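Local coordinates for protein D-lactate dehydrogenase (Fermentative) (Pseudomonas aeruginosa, PDB 6ABJ) that interconverts pyruvate and D-lactate with NADH/NAD+ as cofactor, working as a tetrameric fermentative dehydrogenase of the D-isomer specific 2-hydroxyacid dehydrogenase family, at residues B[176-179]-B[180-184]; B[54-57]-B[58-61]. All blocks are in the same frame, centred on the assembly; numbering follows the deposited sequence.

Interaction 1: residues B[176-179]-B[180-184]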
# COMPACT_ATOMS: atom_id res chain seq x y z
N ALA B 176 -19.83 22.45 -12.83
CA ALA B 176 -21.29 22.43 -12.63
C ALA B 176 -22.00 21.64 -13.73
O ALA B 176 -22.93 20.85 -13.44
CB ALA B 176 -21.84 23.84 -12.51
N ARG B 177 -21.60 21.81 -15.00
CA ARG B 177 -22.25 21.13 -16.10
C ARG B 177 -22.06 19.62 -15.99
O ARG B 177 -22.96 18.80 -16.24
CB ARG B 177 -21.70 21.63 -17.49
CG ARG B 177 -22.31 20.93 -18.71
CD ARG B 177 -22.37 21.83 -19.99
NE ARG B 177 -21.28 22.79 -19.98
CZ ARG B 177 -21.38 24.10 -19.72
NH1 ARG B 177 -22.53 24.67 -19.53
NH2 ARG B 177 -20.27 24.84 -19.65
N ILE B 178 -20.85 19.20 -15.63
CA ILE B 178 -20.63 17.75 -15.44
C ILE B 178 -21.51 17.23 -14.34
O ILE B 178 -22.14 16.21 -14.52
CB ILE B 178 -19.17 17.44 -15.08
CG1 ILE B 178 -18.25 17.82 -16.24
CG2 ILE B 178 -19.01 15.95 -14.85
CD1 ILE B 178 -16.79 17.85 -15.87
N MET B 179 -21.57 17.92 -13.20
CA MET B 179 -22.34 17.37 -12.07
C MET B 179 -23.86 17.38 -12.37
O MET B 179 -24.59 16.46 -11.91
CB MET B 179 -22.04 18.09 -10.75
CG MET B 179 -20.59 17.99 -10.30
SD MET B 179 -20.05 16.25 -10.14
CE MET B 179 -20.98 15.76 -8.69
N ALA B 180 -24.32 18.38 -13.12
CA ALA B 180 -25.69 18.37 -13.63
C ALA B 180 -26.04 17.14 -14.44
O ALA B 180 -27.10 16.59 -14.27
CB ALA B 180 -25.96 19.62 -14.45
N GLY B 181 -25.09 16.61 -15.21
CA GLY B 181 -25.29 15.36 -15.97
C GLY B 181 -25.46 14.10 -15.17
O GLY B 181 -26.05 13.11 -15.65
N PHE B 182 -24.98 14.12 -13.92
CA PHE B 182 -25.21 13.02 -12.99
C PHE B 182 -26.63 13.14 -12.39
O PHE B 182 -27.08 12.25 -11.67
CB PHE B 182 -24.18 13.07 -11.84
CG PHE B 182 -22.82 12.54 -12.15
CD1 PHE B 182 -22.54 11.19 -11.95
CD2 PHE B 182 -21.78 13.37 -12.50
CE1 PHE B 182 -21.28 10.68 -12.24
CE2 PHE B 182 -20.47 12.85 -12.76
CZ PHE B 182 -20.24 11.53 -12.59
N GLY B 183 -27.36 14.24 -12.69
CA GLY B 183 -28.68 14.43 -12.08
C GLY B 183 -28.60 15.03 -10.68
O GLY B 183 -29.48 14.82 -9.85
N CYS B 184 -27.51 15.76 -10.42
CA CYS B 184 -27.40 16.43 -9.15
C CYS B 184 -28.24 17.71 -9.22
O CYS B 184 -28.46 18.26 -10.30
CB CYS B 184 -25.95 16.78 -8.89
SG CYS B 184 -24.87 15.34 -8.80

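Interaction 2: residues B[54-57]-B[58-61]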
# COMPACT_ATOMS: atom_id res chain seq x y z
N THR B 54 22.46 26.41 -8.46
CA THR B 54 22.23 25.83 -9.82
C THR B 54 21.95 26.93 -10.89
O THR B 54 21.82 26.63 -12.10
CB THR B 54 21.02 24.90 -9.81
OG1 THR B 54 19.85 25.60 -9.35
CG2 THR B 54 21.29 23.71 -8.89
N ALA B 55 21.86 28.18 -10.46
CA ALA B 55 21.58 29.30 -11.38
C ALA B 55 22.66 29.39 -12.48
O ALA B 55 22.38 29.77 -13.64
CB ALA B 55 21.50 30.61 -10.61
N VAL B 56 23.87 28.99 -12.10
CA VAL B 56 25.01 29.01 -12.99
C VAL B 56 24.75 28.18 -14.27
O VAL B 56 25.32 28.47 -15.32
CB VAL B 56 26.30 28.55 -12.25
CG1 VAL B 56 26.19 27.11 -11.74
CG2 VAL B 56 27.54 28.77 -13.13
N LEU B 57 23.88 27.19 -14.18
CA LEU B 57 23.53 26.39 -15.36
C LEU B 57 22.83 27.20 -16.47
O LEU B 57 22.90 26.85 -17.66
CB LEU B 57 22.65 25.20 -14.91
CG LEU B 57 23.38 24.17 -14.04
CD1 LEU B 57 22.38 23.15 -13.47
CD2 LEU B 57 24.48 23.47 -14.81
N ALA B 58 22.14 28.27 -16.06
CA ALA B 58 21.43 29.17 -16.96
C ALA B 58 22.34 30.26 -17.57
O ALA B 58 21.85 31.16 -18.28
CB ALA B 58 20.32 29.86 -16.21
N GLN B 59 23.64 30.18 -17.29
CA GLN B 59 24.57 31.16 -17.83
C GLN B 59 24.58 31.05 -19.37
O GLN B 59 24.79 29.96 -19.93
CB GLN B 59 25.98 30.99 -17.28
CG GLN B 59 26.96 32.02 -17.88
CD GLN B 59 27.99 32.55 -16.91
OE1 GLN B 59 28.28 31.94 -15.88
NE2 GLN B 59 28.56 33.69 -17.26
N GLY B 60 24.33 32.17 -20.02
CA GLY B 60 24.34 32.26 -21.46
C GLY B 60 23.01 31.91 -22.09
O GLY B 60 22.90 31.93 -23.30
N PHE B 61 22.01 31.53 -21.28
CA PHE B 61 20.69 31.18 -21.81
C PHE B 61 19.80 32.39 -21.69
O PHE B 61 19.67 33.03 -20.61
CB PHE B 61 20.05 30.00 -21.03
CG PHE B 61 20.59 28.65 -21.38
CD1 PHE B 61 19.99 27.91 -22.39
CD2 PHE B 61 21.69 28.11 -20.72
CE1 PHE B 61 20.44 26.65 -22.74
CE2 PHE B 61 22.15 26.83 -21.05
CZ PHE B 61 21.52 26.11 -22.07

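Interaction 1: residues B[176-179]-B[180-184]
A180 N gives its hydrogen to A176 O in a regular helical bond of 2.9 Å, nearly straight at 164°. One residue on, the pattern starts to fray: G181 N reaches R177 O at 3.2 Å and also makes a weak, strongly bent bond to I178 O. M179 O collects the last donors. F182 N meets M179 O at 3.1 Å from well above the carbonyl plane, and C184 N adds a weak bond to M179 O at 3.4 Å, so this one carbonyl oxygen takes two amide N-H groups. A180 O takes the N-H of G183, which has positive phi. The guanidinium group of R177 turns back along the helix, where NH2 forms a salt bridge with E173.

The side chains follow the same turn. With chi1 at -61° and further bends at chi2 and chi3, the M179 chain places SD oblique to the F182 ring, 5.0 Å from its centroid, in a Met-aromatic contact, and carries CE on to 3.9 Å from C184 SG. I178 runs beside F182, with I178 CG2 4.0 Å from F182 CE2. V126 of helix 118-134 packs on I178, M179 and F182, while I178 and F182 also pack on F182 and I178 of a second subunit, so this turn forms part of a subunit interface. The weak C184 N to M179 O bond and that of G183 N to A180 O make a Schellman motif at G183, where the chain leaves helical geometry and leads into strand 185-189 of the Rossmann-type beta-alpha-beta unit of the NAD-binding domain.

Interaction 2: residues B[54-57]-B[58-61]
A58 N donates to A55 O at 2.9 Å and Q59 N to V56 O at 3.1 Å, two successive i+3 to i bonds of a short 3-10 segment. Both donors sit well above the plane of the carbonyl they meet, off its lone pairs. L57 N makes a bond of the same spacing to T54 O. The chain then reverses through a type II beta turn from A58 to F61, closed by F61 N on A58 O at 3.0 Å, with G60 at its third position in a positive-phi conformation.

Beyond these bonds, T54 OG1 is held by H49 O and Q51 N, and G60 O accepts from R18 NH2, which ties the turn to strand 18-21. The same arginine makes a cation-pi contact with the F61 ring, and H44 meets that ring edge-to-face.

Packing across the contact is mostly side chain against backbone. The methyl of A58, a buried residue, lies 3.3 Å from A55 O and packs on L20 and on L80 of helix 74-82. Q59 CB rests 3.3 Å from V56 O, and Q59 OE1 comes within 4.3 Å of V56 CG2. A55 and V56 both touch R79 of that helix. L57 O approaches the F61 ring obliquely, equally near F61 CD2 and CE2 at 3.5 Å, while A58 O lies at the edge of the same ring, in its plane.

Interaction 2 comes first along the chain and interaction 1 follows well after it; their centres lie 49 Å apart, on opposite sides of the chain's centre, and their nearest atoms are about 38 Å apart. They serve connections of two different parallel sheets. Residues 54-61 form part of the connection between strands 42-45 and 63-66 of the five-stranded sheet, whereas residues 176-184 lead from the helix that follows strand 162-166 towards strand 185-189 of the seven-stranded sheet. Interaction 2 is untouched by the other subunits, while interaction 1 meets a second subunit beside the NAD-binding fold, consistent with a part in tetramer assembly.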